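Local coordinates for SusD family protein (Bacteroides uniformis, PDB 7KV1) that probably binds beta-glucan at the cell surface as the SusD-like surface glycan-binding protein of a gut bacterium, at residues N107-L112 and K508-A513. Sequence-based numbering, arbitrary orientation.
Sequences NTLGSL and KYIPIA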
loop_
_atom_site.group_PDB
_atom_site.type_symbol
_atom_site.label_atom_id
_atom_site.label_comp_id
_atom_site.label_asym_id
_atom_site.label_seq_id
_atom_site.Cartn_x
_atom_site.Cartn_y
_atom_site.Cartn_z
ATOM N N ASN A 107 2.611 -21.708 -1.597
ATOM C CA ASN A 107 2.843 -20.838 -0.408
ATOM C C ASN A 107 3.179 -19.429 -0.911
ATOM O O ASN A 107 4.370 -19.056 -0.943
ATOM C CB ASN A 107 3.944 -21.389 0.501
ATOM C CG ASN A 107 3.526 -22.648 1.227
ATOM O OD1 ASN A 107 2.789 -22.577 2.204
ATOM N ND2 ASN A 107 3.947 -23.794 0.722
ATOM N N THR A 108 2.155 -18.698 -1.324
ATOM C CA THR A 108 2.277 -17.370 -1.970
ATOM C C THR A 108 1.015 -16.560 -1.649
ATOM O O THR A 108 0.266 -16.947 -0.729
ATOM C CB THR A 108 2.585 -17.588 -3.451
ATOM O OG1 THR A 108 3.019 -16.338 -3.997
ATOM C CG2 THR A 108 1.386 -18.139 -4.190
ATOM N N LEU A 109 0.790 -15.448 -2.333
ATOM C CA LEU A 109 -0.400 -14.580 -2.124
ATOM C C LEU A 109 -1.432 -14.812 -3.244
ATOM O O LEU A 109 -1.862 -13.858 -3.885
ATOM C CB LEU A 109 0.107 -13.148 -2.044
ATOM C CG LEU A 109 0.972 -12.834 -0.826
ATOM C CD1 LEU A 109 1.398 -11.390 -0.838
ATOM C CD2 LEU A 109 0.235 -13.135 0.472
ATOM N N GLY A 110 -1.866 -16.052 -3.430
ATOM C CA GLY A 110 -2.852 -16.426 -4.467
ATOM C C GLY A 110 -4.139 -15.631 -4.370
ATOM O O GLY A 110 -4.722 -15.294 -5.415
ATOM N N SER A 111 -4.596 -15.329 -3.152
ATOM C CA SER A 111 -5.876 -14.613 -2.926
ATOM C C SER A 111 -5.804 -13.204 -3.528
ATOM O O SER A 111 -6.820 -12.732 -4.072
ATOM C CB SER A 111 -6.244 -14.597 -1.449
ATOM O OG SER A 111 -5.288 -13.844 -0.757
ATOM N N LEU A 112 -4.633 -12.566 -3.488
ATOM C CA LEU A 112 -4.438 -11.197 -4.016
ATOM C C LEU A 112 -4.633 -11.228 -5.531
ATOM O O LEU A 112 -5.278 -10.312 -6.064
ATOM C CB LEU A 112 -3.034 -10.711 -3.623
ATOM C CG LEU A 112 -2.914 -9.271 -3.183
ATOM C CD1 LEU A 112 -3.859 -8.994 -2.016
ATOM C CD2 LEU A 112 -1.469 -8.935 -2.822
ATOM N N LYS A 508 12.085 -10.728 -6.605
ATOM C CA LYS A 508 11.285 -9.523 -6.918
ATOM C C LYS A 508 9.866 -9.849 -7.366
ATOM O O LYS A 508 8.989 -9.007 -7.140
ATOM C CB LYS A 508 11.957 -8.731 -8.037
ATOM C CG LYS A 508 11.312 -7.384 -8.302
ATOM C CD LYS A 508 12.234 -6.428 -9.050
ATOM C CE LYS A 508 11.520 -5.143 -9.383
ATOM N NZ LYS A 508 12.450 -4.140 -9.970
ATOM N N TYR A 509 9.640 -10.996 -7.987
ATOM C CA TYR A 509 8.303 -11.445 -8.458
ATOM C C TYR A 509 7.989 -12.754 -7.742
ATOM O O TYR A 509 8.712 -13.727 -7.956
ATOM C CB TYR A 509 8.291 -11.583 -9.982
ATOM C CG TYR A 509 8.810 -10.349 -10.672
ATOM C CD1 TYR A 509 8.153 -9.141 -10.517
ATOM C CD2 TYR A 509 9.955 -10.374 -11.440
ATOM C CE1 TYR A 509 8.611 -7.983 -11.118
ATOM C CE2 TYR A 509 10.440 -9.222 -12.029
ATOM C CZ TYR A 509 9.747 -8.032 -11.894
ATOM O OH TYR A 509 10.230 -6.877 -12.451
ATOM N N ILE A 510 6.989 -12.750 -6.866
ATOM C CA ILE A 510 6.681 -13.938 -6.022
ATOM C C ILE A 510 6.062 -15.024 -6.906
ATOM O O ILE A 510 5.559 -14.771 -7.998
ATOM C CB ILE A 510 5.799 -13.535 -4.824
ATOM C CG1 ILE A 510 4.393 -13.158 -5.282
ATOM C CG2 ILE A 510 6.484 -12.423 -4.046
ATOM C CD1 ILE A 510 3.444 -12.854 -4.177
ATOM N N PRO A 511 6.063 -16.288 -6.444
ATOM C CA PRO A 511 5.423 -17.374 -7.197
ATOM C C PRO A 511 3.933 -17.130 -7.516
ATOM O O PRO A 511 3.182 -16.651 -6.682
ATOM C CB PRO A 511 5.593 -18.584 -6.256
ATOM C CG PRO A 511 6.807 -18.222 -5.430
ATOM C CD PRO A 511 6.654 -16.734 -5.185
ATOM N N ILE A 512 3.526 -17.538 -8.716
ATOM C CA ILE A 512 2.099 -17.682 -9.114
ATOM C C ILE A 512 1.586 -18.970 -8.451
ATOM O O ILE A 512 2.359 -19.972 -8.401
ATOM C CB ILE A 512 1.993 -17.688 -10.643
ATOM C CG1 ILE A 512 2.546 -16.379 -11.240
ATOM C CG2 ILE A 512 0.577 -17.937 -11.095
ATOM C CD1 ILE A 512 2.711 -16.424 -12.753
ATOM N N ALA A 513 0.351 -18.950 -7.953
ATOM C CA ALA A 513 -0.257 -20.081 -7.220
ATOM C C ALA A 513 -0.461 -21.259 -8.181
ATOM O O ALA A 513 -0.860 -21.054 -9.338
ATOM C CB ALA A 513 -1.533 -19.673 -6.543
#
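Thr108 OG1 donates a hydrogen bond of 2.7 Å to the backbone O of Pro511. The hydroxyl lies in the carbonyl plane and meets a lone pair, with a C=O...OG1 angle of 139°. The torsion of Thr108 sets this up: OG1 is anti to its own backbone N (chi1 -166°), on the side that faces Pro511. The methyl CG2 sits between the backbone N and the carbonyl carbon and lies 3.4 Å from the same Pro511 O. It also reaches Ala513, with CG2 4.0 Å from Ala513 CA and near its CB.

Ile510 comes in beside the hydroxyl. Its CD1 ends 3.5 Å from Thr108 OG1, so the polar group has an apolar neighbour as well as its carbonyl acceptor. The same methyl also touches Leu109: CD1 of Ile510 is 4.0 Å from CB of Leu109. These two side chains cross at about a right angle. Leu98 of helix 93-99 and Tyr162 of helix 138-162 each touch both of them, which makes this a small apolar cluster between helices.

The contact joins parts far apart in sequence, the start of helix 110-129 and the loop before helix 514-519, in the SusD-like, TPR-related helical fold. Leu109 is the N-cap residue of the first helix, and Ala513 is the N-cap residue of the second, near the C-terminus. Two helix starts are thus brought together. Ala513 CB packs on Gly110 CA at 4.1 Å, and the two CA atoms are 5.3 Å apart. A valine in place of Thr108 would lack the hydroxyl and would probably leave the Pro511 carbonyl without this donor in a buried setting. The backbone on each side has further ties: Thr108 O accepts a hydrogen bond from Asn94, and Ile510 O accepts one from Asn526.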